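Local coordinates for protein putative tetR family transcriptional regulator (Streptomyces coelicolor A3, PDB 2Q24) that probably binds regulatory DNA and controls transcription, as a two-chain, all-helical member of the TetR family of transcriptional regulators, at residues 53-58 with 62-67; 79-84 with 134-139; 163-168 with 176-181; 68-73 with 126-131. One frame throughout, in Å; residues are numbered along the deposited sequence. Where two conformers were deposited one is given.

Overall arrangement
The four contacts run from the DNA-binding head of this all-helical chain into its larger helical body. Contact 1 joins the end of the predicted helix-turn-helix to helix 58-75. Farther along that helix, contact 4 packs it on helix 125-142, with its centre about 17 Å from that of contact 1. Helix 125-142 then continues into contact 2, about 15 Å from contact 4 between centres, where it meets helix 77-83; along the chain these two contacts interlock. Contact 3, last in sequence, joins helices 152-165 and 172-185, about 30 Å from contact 1 between centres. Helix 58-75 thus physically connects head and body, and contacts 1, 2 and 4 also touch the second subunit.

Contact 1 of 4, residues 53-58 with 62-67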
loop_
_atom_site.group_PDB
_atom_site.type_symbol
_atom_site.label_atom_id
_atom_site.label_comp_id
_atom_site.label_asym_id
_atom_site.label_seq_id
_atom_site.Cartn_x
_atom_site.Cartn_y
_atom_site.Cartn_z
ATOM N N ARG B 53 -21.635 -12.199 -1.307
ATOM C CA ARG B 53 -22.023 -10.995 -0.580
ATOM C C ARG B 53 -20.860 -9.988 -0.504
ATOM O O ARG B 53 -21.047 -8.798 -0.774
ATOM C CB ARG B 53 -22.537 -11.345 0.824
ATOM C CG ARG B 53 -24.027 -11.692 0.896
ATOM N N ASN B 54 -19.664 -10.467 -0.168
ATOM C CA ASN B 54 -18.496 -9.592 0.007
ATOM C C ASN B 54 -17.812 -9.176 -1.313
ATOM O O ASN B 54 -17.270 -8.097 -1.395
ATOM C CB ASN B 54 -17.453 -10.229 0.944
ATOM C CG ASN B 54 -18.046 -10.733 2.251
ATOM N ND2 ASN B 54 -18.772 -9.871 2.945
ATOM N N PHE B 55 -17.837 -10.055 -2.320
ATOM C CA PHE B 55 -17.138 -9.865 -3.606
ATOM C C PHE B 55 -18.028 -10.360 -4.717
ATOM O O PHE B 55 -17.928 -11.531 -5.109
ATOM C CB PHE B 55 -15.829 -10.656 -3.652
ATOM C CG PHE B 55 -14.950 -10.415 -2.482
ATOM C CD1 PHE B 55 -14.086 -9.334 -2.469
ATOM C CD2 PHE B 55 -15.014 -11.241 -1.365
ATOM C CE1 PHE B 55 -13.285 -9.090 -1.363
ATOM C CE2 PHE B 55 -14.198 -11.002 -0.247
ATOM C CZ PHE B 55 -13.336 -9.921 -0.253
ATOM N N PRO B 56 -18.878 -9.467 -5.254
ATOM C CA PRO B 56 -20.012 -9.806 -6.100
ATOM C C PRO B 56 -19.607 -10.141 -7.529
ATOM O O PRO B 56 -20.463 -10.347 -8.389
ATOM C CB PRO B 56 -20.848 -8.510 -6.106
ATOM C CG PRO B 56 -20.168 -7.572 -5.143
ATOM C CD PRO B 56 -18.751 -8.012 -5.106
ATOM N N THR B 57 -18.306 -10.190 -7.770
ATOM C CA THR B 57 -17.781 -10.307 -9.099
ATOM C C THR B 57 -16.455 -11.049 -8.942
ATOM O O THR B 57 -15.726 -10.837 -7.969
ATOM C CB THR B 57 -17.614 -8.859 -9.663
ATOM O OG1 THR B 57 -18.667 -8.561 -10.615
ATOM C CG2 THR B 57 -16.283 -8.633 -10.272
ATOM N N ARG B 58 -16.132 -11.911 -9.891
ATOM C CA ARG B 58 -14.855 -12.609 -9.852
ATOM C C ARG B 58 -13.695 -11.613 -9.913
ATOM O O ARG B 58 -12.698 -11.751 -9.182
ATOM C CB ARG B 58 -14.769 -13.586 -11.027
ATOM C CG ARG B 58 -13.534 -14.446 -11.014
ATOM C CD ARG B 58 -13.405 -15.209 -12.323
ATOM N NE ARG B 58 -14.171 -16.459 -12.274
ATOM C CZ ARG B 58 -13.631 -17.656 -12.018
ATOM N NH1 ARG B 58 -12.319 -17.779 -11.815
ATOM N NH2 ARG B 58 -14.398 -18.733 -11.980
ATOM N N ILE B 62 -10.490 -11.095 -7.393
ATOM C CA ILE B 62 -9.086 -11.117 -7.840
ATOM C C ILE B 62 -8.374 -9.832 -7.441
ATOM O O ILE B 62 -7.295 -9.880 -6.855
ATOM C CB ILE B 62 -9.027 -11.252 -9.384
ATOM C CG1 ILE B 62 -9.533 -12.647 -9.788
ATOM C CG2 ILE B 62 -7.591 -11.037 -9.912
ATOM C CD1 ILE B 62 -10.015 -12.715 -11.245
ATOM N N GLU B 63 -8.983 -8.685 -7.742
ATOM C CA GLU B 63 -8.354 -7.387 -7.368
ATOM C C GLU B 63 -8.101 -7.263 -5.874
ATOM O O GLU B 63 -6.983 -6.922 -5.441
ATOM C CB GLU B 63 -9.191 -6.194 -7.858
ATOM C CG GLU B 63 -8.611 -4.901 -7.316
ATOM C CD GLU B 63 -9.241 -3.662 -7.845
ATOM O OE1 GLU B 63 -9.866 -3.703 -8.920
ATOM O OE2 GLU B 63 -9.122 -2.639 -7.133
ATOM N N ALA B 64 -9.133 -7.514 -5.066
ATOM C CA ALA B 64 -8.987 -7.485 -3.589
ATOM C C ALA B 64 -7.904 -8.443 -3.054
ATOM O O ALA B 64 -7.113 -8.087 -2.164
ATOM C CB ALA B 64 -10.326 -7.794 -2.923
ATOM N N ALA B 65 -7.856 -9.654 -3.614
ATOM C CA ALA B 65 -6.842 -10.664 -3.244
ATOM C C ALA B 65 -5.435 -10.169 -3.535
ATOM O O ALA B 65 -4.545 -10.249 -2.644
ATOM C CB ALA B 65 -7.064 -11.964 -3.969
ATOM N N TYR B 66 -5.238 -9.643 -4.753
ATOM C CA TYR B 66 -3.939 -9.064 -5.111
ATOM C C TYR B 66 -3.569 -7.900 -4.160
ATOM O O TYR B 66 -2.438 -7.852 -3.663
ATOM C CB TYR B 66 -3.899 -8.616 -6.595
ATOM C CG TYR B 66 -2.544 -8.009 -6.968
ATOM C CD1 TYR B 66 -1.413 -8.829 -7.250
ATOM C CD2 TYR B 66 -2.389 -6.625 -7.038
ATOM C CE1 TYR B 66 -0.189 -8.245 -7.581
ATOM C CE2 TYR B 66 -1.183 -6.057 -7.378
ATOM C CZ TYR B 66 -0.097 -6.868 -7.623
ATOM O OH TYR B 66 1.101 -6.268 -7.932
ATOM N N ARG B 67 -4.494 -6.973 -3.924
ATOM C CA ARG B 67 -4.201 -5.815 -3.088
ATOM C C ARG B 67 -3.897 -6.221 -1.672
ATOM O O ARG B 67 -3.046 -5.620 -0.997
ATOM C CB ARG B 67 -5.405 -4.867 -3.100
ATOM C CG ARG B 67 -5.548 -4.152 -4.428
ATOM C CD ARG B 67 -6.807 -3.263 -4.490
ATOM N NE ARG B 67 -6.767 -2.168 -3.519
ATOM C CZ ARG B 67 -7.655 -1.196 -3.450
ATOM N NH1 ARG B 67 -8.692 -1.195 -4.296
ATOM N NH2 ARG B 67 -7.525 -0.239 -2.530
#
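The ring of Phe55 meets the methyl of Ala64 at one corner: CE1 lies 3.6 Å from Ala64 CB, and CD1 of the same ring is the next atom to it. The methyl approaches the ring obliquely. Three residues on, the chain enters the helix that carries Ala64, and its first turn supplies the second point of contact. There the Ile62 N-H points to the carbonyl oxygen of Arg58, with Ile62 N and Arg58 O 2.9 Å apart and an N-H...O angle of 166°. The isoleucine branch folds back over the same carbonyl, its CG1 3.3 Å from Arg58 O, and its CD1 ends 3.9 Å from CG of Arg58.

Torsions explain how the two aliphatic chains meet. Arg58 holds CG anti to its backbone N (chi1 -175°), whereas Ile62 keeps CG1 beside its own N (chi1 -68°), bringing CD1 back toward the preceding turn. Beyond this point the arginine bends at chi3, and its NH2 is hydrogen-bonded to the carbonyl oxygen of Ala35.

The next shell comes from helix 17-31, where Phe28 touches both Arg58 and Ile62 while Arg17 and Leu21 pack on Phe55. Ile62 also reaches Ala110, Leu111 and Val114 of helix 108-116, so it is buried between the head and the body. Phe55 ends the predicted helix-turn-helix just after its second helix. A short turn leading from that helix into the long helix 58-75, with the ring of Phe55 packed between helix 17-31 and Ala64, is the form of the DNA-binding head in TetR-family regulators.

Contact 2 of 4, residues 79-84 with 134-139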
loop_
_atom_site.group_PDB
_atom_site.type_symbol
_atom_site.label_atom_id
_atom_site.label_comp_id
_atom_site.label_asym_id
_atom_site.label_seq_id
_atom_site.Cartn_x
_atom_site.Cartn_y
_atom_site.Cartn_z
ATOM N N GLY B 79 7.186 -5.037 11.942
ATOM C CA GLY B 79 7.308 -6.196 12.792
ATOM C C GLY B 79 8.610 -6.924 12.589
ATOM O O GLY B 79 9.239 -7.370 13.576
ATOM N N LEU B 80 9.031 -7.073 11.321
ATOM C CA LEU B 80 10.317 -7.751 11.063
ATOM C C LEU B 80 11.511 -6.964 11.635
ATOM O O LEU B 80 12.434 -7.526 12.256
ATOM C CB LEU B 80 10.476 -8.019 9.573
ATOM C CG LEU B 80 9.560 -9.107 8.994
ATOM C CD1 LEU B 80 9.690 -9.078 7.434
ATOM C CD2 LEU B 80 9.994 -10.566 9.518
ATOM N N LEU B 81 11.458 -5.640 11.485
ATOM C CA LEU B 81 12.517 -4.788 12.051
ATOM C C LEU B 81 12.531 -4.749 13.565
ATOM O O LEU B 81 13.591 -4.536 14.189
ATOM C CB LEU B 81 12.458 -3.374 11.479
ATOM C CG LEU B 81 12.928 -3.243 10.020
ATOM C CD1 LEU B 81 12.397 -1.885 9.552
ATOM C CD2 LEU B 81 14.476 -3.347 9.848
ATOM N N ALA B 82 11.374 -5.008 14.162
ATOM C CA ALA B 82 11.282 -5.139 15.612
ATOM C C ALA B 82 11.896 -6.443 16.134
ATOM O O ALA B 82 12.388 -6.480 17.257
ATOM C CB ALA B 82 9.834 -5.047 16.043
ATOM N N GLU B 83 11.891 -7.513 15.342
ATOM C CA GLU B 83 12.336 -8.830 15.829
ATOM C C GLU B 83 13.716 -9.263 15.382
ATOM O O GLU B 83 14.277 -10.203 15.954
ATOM C CB GLU B 83 11.409 -9.948 15.346
ATOM C CG GLU B 83 9.972 -9.865 15.833
ATOM C CD GLU B 83 9.841 -9.827 17.348
ATOM O OE1 GLU B 83 10.704 -10.435 18.068
ATOM O OE2 GLU B 83 8.878 -9.148 17.813
ATOM N N LEU B 84 14.214 -8.685 14.296
ATOM C CA LEU B 84 15.469 -9.118 13.709
ATOM C C LEU B 84 16.441 -7.965 13.461
ATOM O O LEU B 84 16.010 -6.846 13.180
ATOM C CB LEU B 84 15.192 -9.755 12.327
ATOM C CG LEU B 84 14.381 -11.050 12.334
ATOM C CD1 LEU B 84 14.026 -11.391 10.873
ATOM C CD2 LEU B 84 15.236 -12.210 13.001
ATOM N N THR B 134 12.828 0.310 0.719
ATOM C CA THR B 134 13.589 1.469 1.221
ATOM C C THR B 134 13.687 1.503 2.762
ATOM O O THR B 134 14.770 1.778 3.322
ATOM C CB THR B 134 12.950 2.787 0.676
ATOM O OG1 THR B 134 13.049 2.775 -0.754
ATOM C CG2 THR B 134 13.661 4.027 1.220
ATOM N N ALA B 135 12.570 1.234 3.449
ATOM C CA ALA B 135 12.572 1.207 4.909
ATOM C C ALA B 135 13.584 0.171 5.473
ATOM O O ALA B 135 14.418 0.505 6.354
ATOM C CB ALA B 135 11.149 1.010 5.481
ATOM N N LEU B 136 13.569 -1.011 4.871
ATOM C CA LEU B 136 14.495 -2.112 5.247
ATOM C C LEU B 136 15.933 -1.713 4.951
ATOM O O LEU B 136 16.825 -1.864 5.815
ATOM C CB LEU B 136 14.092 -3.373 4.511
ATOM C CG LEU B 136 12.792 -4.078 5.029
ATOM C CD1 LEU B 136 12.369 -5.005 3.836
ATOM C CD2 LEU B 136 12.981 -4.809 6.355
HETATM N N MSE B 137 16.179 -1.212 3.740
HETATM C CA MSE B 137 17.558 -0.864 3.348
HETATM C C MSE B 137 18.093 0.353 4.115
HETATM O O MSE B 137 19.244 0.341 4.514
HETATM C CB MSE B 137 17.649 -0.689 1.835
HETATM C CG MSE B 137 17.161 -1.964 1.144
HETATM SE SE MSE B 137 17.407 -1.743 -0.783
HETATM C CE MSE B 137 19.320 -1.525 -0.892
ATOM N N ASP B 138 17.239 1.343 4.378
ATOM C CA ASP B 138 17.640 2.469 5.197
ATOM C C ASP B 138 18.073 1.965 6.587
ATOM O O ASP B 138 19.113 2.407 7.112
ATOM C CB ASP B 138 16.488 3.468 5.360
ATOM C CG ASP B 138 16.299 4.339 4.140
ATOM O OD1 ASP B 138 17.086 4.223 3.159
ATOM O OD2 ASP B 138 15.342 5.160 4.174
ATOM N N ALA B 139 17.294 1.070 7.188
ATOM C CA ALA B 139 17.659 0.610 8.569
ATOM C C ALA B 139 18.961 -0.196 8.535
ATOM O O ALA B 139 19.823 -0.060 9.416
ATOM C CB ALA B 139 16.546 -0.232 9.186
#
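Leu81 reaches across from helix 77-83 to place its branched end against Leu136 and Ala139 of helix 125-142. The two leucines approach at a slant, and one methyl of Leu136 does the touching: its CD2 lies 4.0 Å from CG of Leu81 and 4.1 Å from CD2 of Leu81. That same Leu81 CD2 continues to the methyl of Ala139, with 3.8 Å between it and Ala139 CB. The other methyl, Leu81 CD1, lies beside the backbone near Ala135, 4.5 Å from Ala135 O.

Both leucines adopt the same side-chain shape, with CG beside the backbone N and anti to the carbonyl carbon (chi1 -73° in each). They start differently, however. Leu81 leaves its helix pointing toward the partner, while the first bond of Leu136 runs alongside the partner segment, and only its outer end comes nearer. Leu81 thus meets Ala139 by one methyl and comes near the backbone of Ala135 with the other, while Leu136 lies beside it.

The helix segments run in nearly the same direction, 21° apart, but their axes come no closer than 11.2 Å. Pro86 and Ala89 of helix 86-106 add to the packing round Leu81, and Trp93 touches Leu136; Pro78 of the second subunit packs on Ala135. No hydrogen bond or ion pair crosses between the segments, so the contact itself rests on dispersion and the burial of hydrocarbon, and carries no directional bond.

Contact 3 of 4, residues 163-168 with 176-181; sequences ALTSSR and ERLLDL
Leu178, Ser166 and Thr165 share nearly all of this small interface, and Leu178 gives up the most surface. Its CD1 methyl does the touching, set against two neighbouring hydroxyls: Ser166 OG lies 3.4 Å from Leu178 CD1, and Thr165 OG1 lies 3.9 Å from that same CD1. These are van der Waals contacts of a methyl with oxygens, and no hydrogen bond crosses between the segments.

Both hydroxyl residues point their first side-chain bond toward helix 172-185. In Thr165 the oxygen stands between the backbone N and the carbonyl carbon (chi1 58°), within hydrogen-bonding reach of both Gly161 O and Ile162 O in the preceding turn, which compete for its one proton. Ser166 OG lies beside its own N and has a hydrogen bond with OE1 of Gln174, just ahead of the second segment. The two hydroxyl oxygens, Thr165 OG1 and Ser166 OG, are themselves 2.8 Å apart. The serine oxygen thus has polar company in Gln174 and Thr165 besides the methyl of Leu178.

A third hydroxyl secures the turn itself: Ser167 OG donates to Ala163 O over 2.6 Å. Leu178 also touches Ile162, while its neighbour Leu179 packs on Leu159 and Ile162. Helix 172-185 therefore lies against helix 152-165, and both rest on helix 86-106, which Ala163 reaches at Ile98 and Ala101 and Leu179 at Thr94 and Arg95.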
loop_
_atom_site.group_PDB
_atom_site.type_symbol
_atom_site.label_atom_id
_atom_site.label_comp_id
_atom_site.label_asym_id
_atom_site.label_seq_id
_atom_site.Cartn_x
_atom_site.Cartn_y
_atom_site.Cartn_z
ATOM N N ALA B 163 12.363 -13.860 -9.280
ATOM C CA ALA B 163 10.973 -14.438 -9.438
ATOM C C ALA B 163 10.665 -14.909 -10.846
ATOM O O ALA B 163 10.083 -15.995 -11.077
ATOM C CB ALA B 163 9.935 -13.413 -8.974
ATOM N N LEU B 164 11.138 -14.154 -11.834
ATOM C CA LEU B 164 10.932 -14.573 -13.212
ATOM C C LEU B 164 11.754 -15.784 -13.634
ATOM O O LEU B 164 11.276 -16.597 -14.421
ATOM C CB LEU B 164 11.217 -13.420 -14.178
ATOM C CG LEU B 164 10.305 -12.204 -14.056
ATOM C CD1 LEU B 164 10.916 -11.102 -14.911
ATOM C CD2 LEU B 164 8.882 -12.535 -14.546
ATOM N N THR B 165 12.976 -15.921 -13.134
ATOM C CA THR B 165 13.795 -17.042 -13.553
ATOM C C THR B 165 13.561 -18.303 -12.728
ATOM O O THR B 165 13.813 -19.415 -13.205
ATOM C CB THR B 165 15.310 -16.719 -13.452
ATOM O OG1 THR B 165 15.624 -16.355 -12.118
ATOM C CG2 THR B 165 15.703 -15.562 -14.404
ATOM N N SER B 166 13.120 -18.133 -11.483
ATOM C CA SER B 166 13.269 -19.185 -10.498
ATOM C C SER B 166 12.017 -19.471 -9.674
ATOM O O SER B 166 12.136 -19.827 -8.514
ATOM C CB SER B 166 14.464 -18.848 -9.581
ATOM O OG SER B 166 15.601 -18.544 -10.379
ATOM N N SER B 167 10.853 -19.378 -10.317
ATOM C CA SER B 167 9.555 -19.546 -9.648
ATOM C C SER B 167 9.010 -20.963 -9.564
ATOM O O SER B 167 8.142 -21.220 -8.729
ATOM C CB SER B 167 8.495 -18.648 -10.293
ATOM O OG SER B 167 8.525 -17.411 -9.634
ATOM N N ARG B 168 9.499 -21.879 -10.389
ATOM C CA ARG B 168 8.975 -23.272 -10.353
ATOM C C ARG B 168 9.314 -23.970 -9.033
ATOM O O ARG B 168 10.348 -23.679 -8.421
ATOM C CB ARG B 168 9.533 -24.098 -11.497
ATOM C CG ARG B 168 8.898 -23.788 -12.856
ATOM C CD ARG B 168 9.266 -24.833 -13.877
ATOM N NE ARG B 168 10.641 -24.737 -14.366
ATOM C CZ ARG B 168 11.561 -25.673 -14.161
ATOM N NH2 ARG B 168 12.794 -25.535 -14.626
ATOM N N GLU B 176 16.743 -19.408 -3.622
ATOM C CA GLU B 176 17.347 -19.145 -2.297
ATOM C C GLU B 176 18.797 -18.754 -2.537
ATOM O O GLU B 176 19.269 -17.746 -1.958
ATOM C CB GLU B 176 17.279 -20.353 -1.315
ATOM C CG GLU B 176 15.907 -20.568 -0.622
ATOM C CD GLU B 176 15.452 -22.047 -0.430
ATOM O OE1 GLU B 176 16.261 -23.040 -0.473
ATOM O OE2 GLU B 176 14.213 -22.208 -0.239
ATOM N N ARG B 177 19.486 -19.479 -3.412
ATOM C CA ARG B 177 20.886 -19.136 -3.745
ATOM C C ARG B 177 21.066 -17.762 -4.429
ATOM O O ARG B 177 22.021 -17.040 -4.123
ATOM C CB ARG B 177 21.591 -20.217 -4.550
ATOM C CG ARG B 177 21.788 -21.530 -3.681
ATOM C CD ARG B 177 22.660 -22.576 -4.362
ATOM N NE ARG B 177 22.223 -22.899 -5.717
ATOM C CZ ARG B 177 21.392 -23.866 -6.062
ATOM N NH1 ARG B 177 20.902 -24.717 -5.158
ATOM N NH2 ARG B 177 21.081 -23.998 -7.346
ATOM N N LEU B 178 20.126 -17.408 -5.306
ATOM C CA LEU B 178 20.139 -16.062 -5.940
ATOM C C LEU B 178 19.873 -14.959 -4.934
ATOM O O LEU B 178 20.528 -13.920 -4.954
ATOM C CB LEU B 178 19.092 -16.015 -7.055
ATOM C CG LEU B 178 19.465 -16.824 -8.308
ATOM C CD1 LEU B 178 18.252 -16.849 -9.224
ATOM C CD2 LEU B 178 20.644 -16.138 -9.055
ATOM N N LEU B 179 18.918 -15.176 -4.023
ATOM C CA LEU B 179 18.715 -14.221 -2.941
ATOM C C LEU B 179 20.005 -14.031 -2.140
ATOM O O LEU B 179 20.372 -12.894 -1.841
ATOM C CB LEU B 179 17.552 -14.610 -1.989
ATOM C CG LEU B 179 16.129 -14.382 -2.566
ATOM C CD1 LEU B 179 15.070 -14.902 -1.576
ATOM C CD2 LEU B 179 15.864 -12.894 -2.887
ATOM N N ASP B 180 20.699 -15.124 -1.847
ATOM C CA ASP B 180 21.941 -15.048 -1.062
ATOM C C ASP B 180 22.985 -14.205 -1.820
ATOM O O ASP B 180 23.685 -13.382 -1.219
ATOM C CB ASP B 180 22.476 -16.449 -0.798
ATOM C CG ASP B 180 21.669 -17.183 0.295
ATOM O OD1 ASP B 180 20.835 -16.541 0.978
ATOM O OD2 ASP B 180 21.822 -18.412 0.443
ATOM N N LEU B 181 23.062 -14.410 -3.124
ATOM C CA LEU B 181 24.048 -13.735 -3.965
ATOM C C LEU B 181 23.760 -12.248 -3.967
ATOM O O LEU B 181 24.676 -11.425 -3.806
ATOM C CB LEU B 181 24.022 -14.270 -5.397
ATOM C CG LEU B 181 24.924 -13.605 -6.415
ATOM C CD1 LEU B 181 26.418 -13.701 -6.039
ATOM C CD2 LEU B 181 24.680 -14.282 -7.746
#

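Contact 4 of 4, residues 68-73 with 126-131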
loop_
_atom_site.group_PDB
_atom_site.type_symbol
_atom_site.label_atom_id
_atom_site.label_comp_id
_atom_site.label_asym_id
_atom_site.label_seq_id
_atom_site.Cartn_x
_atom_site.Cartn_y
_atom_site.Cartn_z
ATOM N N ASN B 68 -4.619 -7.241 -1.181
ATOM C CA ASN B 68 -4.347 -7.755 0.146
ATOM C C ASN B 68 -2.956 -8.374 0.243
ATOM O O ASN B 68 -2.268 -8.191 1.250
ATOM C CB ASN B 68 -5.418 -8.813 0.515
ATOM C CG ASN B 68 -5.201 -9.379 1.905
ATOM O OD1 ASN B 68 -4.787 -10.515 2.040
ATOM N ND2 ASN B 68 -5.498 -8.581 2.939
ATOM N N GLU B 69 -2.530 -9.096 -0.805
ATOM C CA GLU B 69 -1.214 -9.734 -0.834
ATOM C C GLU B 69 -0.087 -8.663 -0.759
ATOM O O GLU B 69 0.886 -8.794 -0.000
ATOM C CB GLU B 69 -1.069 -10.598 -2.119
ATOM C CG GLU B 69 0.318 -11.229 -2.348
ATOM C CD GLU B 69 0.590 -12.472 -1.539
ATOM O OE1 GLU B 69 -0.275 -12.902 -0.728
ATOM O OE2 GLU B 69 1.693 -13.044 -1.719
ATOM N N VAL B 70 -0.250 -7.615 -1.548
ATOM C CA VAL B 70 0.681 -6.459 -1.528
ATOM C C VAL B 70 0.714 -5.835 -0.137
ATOM O O VAL B 70 1.782 -5.582 0.408
ATOM C CB VAL B 70 0.236 -5.413 -2.582
ATOM C CG1 VAL B 70 1.046 -4.068 -2.441
ATOM C CG2 VAL B 70 0.436 -6.022 -4.017
ATOM N N ALA B 71 -0.450 -5.559 0.447
ATOM C CA ALA B 71 -0.467 -4.878 1.733
ATOM C C ALA B 71 0.150 -5.756 2.824
ATOM O O ALA B 71 0.930 -5.268 3.660
ATOM C CB ALA B 71 -1.872 -4.466 2.100
ATOM N N ARG B 72 -0.137 -7.051 2.821
ATOM C CA ARG B 72 0.509 -7.922 3.826
ATOM C C ARG B 72 2.051 -7.913 3.712
ATOM O O ARG B 72 2.734 -7.864 4.729
ATOM C CB ARG B 72 -0.042 -9.341 3.780
ATOM C CG ARG B 72 -1.456 -9.342 4.400
ATOM C CD ARG B 72 -2.018 -10.777 4.507
ATOM N NE ARG B 72 -2.533 -11.217 3.214
ATOM N N LEU B 73 2.555 -7.913 2.483
ATOM C CA LEU B 73 3.984 -7.863 2.217
ATOM C C LEU B 73 4.584 -6.556 2.772
ATOM O O LEU B 73 5.586 -6.578 3.479
ATOM C CB LEU B 73 4.236 -7.989 0.714
ATOM C CG LEU B 73 5.697 -7.808 0.309
ATOM C CD1 LEU B 73 6.551 -8.933 0.914
ATOM C CD2 LEU B 73 5.809 -7.788 -1.226
ATOM N N ARG B 126 3.640 -0.959 -6.881
ATOM C CA ARG B 126 5.068 -0.881 -7.098
ATOM C C ARG B 126 5.676 0.134 -6.108
ATOM O O ARG B 126 6.714 -0.129 -5.512
ATOM C CB ARG B 126 5.408 -0.533 -8.562
ATOM C CG ARG B 126 6.923 -0.495 -8.840
ATOM C CD ARG B 126 7.191 0.084 -10.222
ATOM N N GLN B 127 5.051 1.289 -5.968
ATOM C CA GLN B 127 5.552 2.346 -5.075
ATOM C C GLN B 127 5.527 1.889 -3.610
ATOM O O GLN B 127 6.457 2.149 -2.840
ATOM C CB GLN B 127 4.704 3.619 -5.245
ATOM C CG GLN B 127 4.679 4.174 -6.685
ATOM C CD GLN B 127 3.495 3.701 -7.555
ATOM O OE1 GLN B 127 3.330 2.507 -7.858
ATOM N NE2 GLN B 127 2.694 4.668 -8.002
ATOM N N LEU B 128 4.426 1.266 -3.204
ATOM C CA LEU B 128 4.286 0.795 -1.807
ATOM C C LEU B 128 5.409 -0.217 -1.489
ATOM O O LEU B 128 6.068 -0.154 -0.434
ATOM C CB LEU B 128 2.916 0.123 -1.619
ATOM C CG LEU B 128 1.669 1.028 -1.642
ATOM C CD1 LEU B 128 0.406 0.143 -1.751
ATOM C CD2 LEU B 128 1.633 1.838 -0.366
ATOM N N ILE B 129 5.617 -1.156 -2.419
ATOM C CA ILE B 129 6.598 -2.223 -2.168
ATOM C C ILE B 129 8.008 -1.667 -2.247
ATOM O O ILE B 129 8.858 -2.002 -1.439
ATOM C CB ILE B 129 6.473 -3.325 -3.199
ATOM C CG1 ILE B 129 5.143 -4.068 -2.979
ATOM C CG2 ILE B 129 7.690 -4.287 -3.058
ATOM C CD1 ILE B 129 4.738 -4.942 -4.168
ATOM N N GLN B 130 8.255 -0.803 -3.200
ATOM C CA GLN B 130 9.581 -0.101 -3.205
ATOM C C GLN B 130 9.863 0.666 -1.906
ATOM O O GLN B 130 11.013 0.702 -1.400
ATOM C CB GLN B 130 9.735 0.764 -4.435
ATOM C CG GLN B 130 10.119 -0.127 -5.627
ATOM C CD GLN B 130 10.266 0.608 -6.975
ATOM O OE1 GLN B 130 10.432 -0.011 -8.051
ATOM N NE2 GLN B 130 10.205 1.908 -6.918
ATOM N N SER B 131 8.822 1.263 -1.320
ATOM C CA SER B 131 9.017 1.999 -0.080
ATOM C C SER B 131 9.305 1.083 1.082
ATOM O O SER B 131 10.089 1.428 1.952
ATOM C CB SER B 131 7.800 2.889 0.203
ATOM O OG SER B 131 8.060 3.778 1.286
#
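Ile129 meets Val70 and Leu73 through one branch of its side chain, and the path begins at CB, whose bond from CA runs beside helix 58-75 and not at it. The next atom along, CG1, stands beside the backbone N (chi1 -69°) and brings the branch round to the partner. It lies 4.1 Å from CG1 of Val70 and 4.2 Å from CD2 of Leu73, so this one methylene touches two residues about one turn apart on the opposing helix. At the tip, Ile129 CD1 reaches the same valine methyl, 4.2 Å from Val70 CG1. The isoleucine crosses both partners at about a right angle.

This is helix-to-helix packing in the body of a TetR-family regulator, where the long helix that comes up from the DNA-binding head runs beside helix 125-142. The two segments point nearly the same way, 18° apart, with axes 9.8 Å from each other at closest. Trp93 and Tyr100 of helix 86-106 and Phe156 of helix 152-165 also touch Ile129, burying it among aromatic rings.

Val70 holds CG1 anti to its backbone N (chi1 171°), and this methyl has a second neighbour in Leu128, whose CD1 is 4.3 Å from Val70 CG1. Leu128 packs on Cys74 of its own chain and on Asp75 of the second subunit. On the far side of helix 58-75, Asn68 ND2 is hydrogen-bonded to Asp18 and to Asp124 of the second subunit.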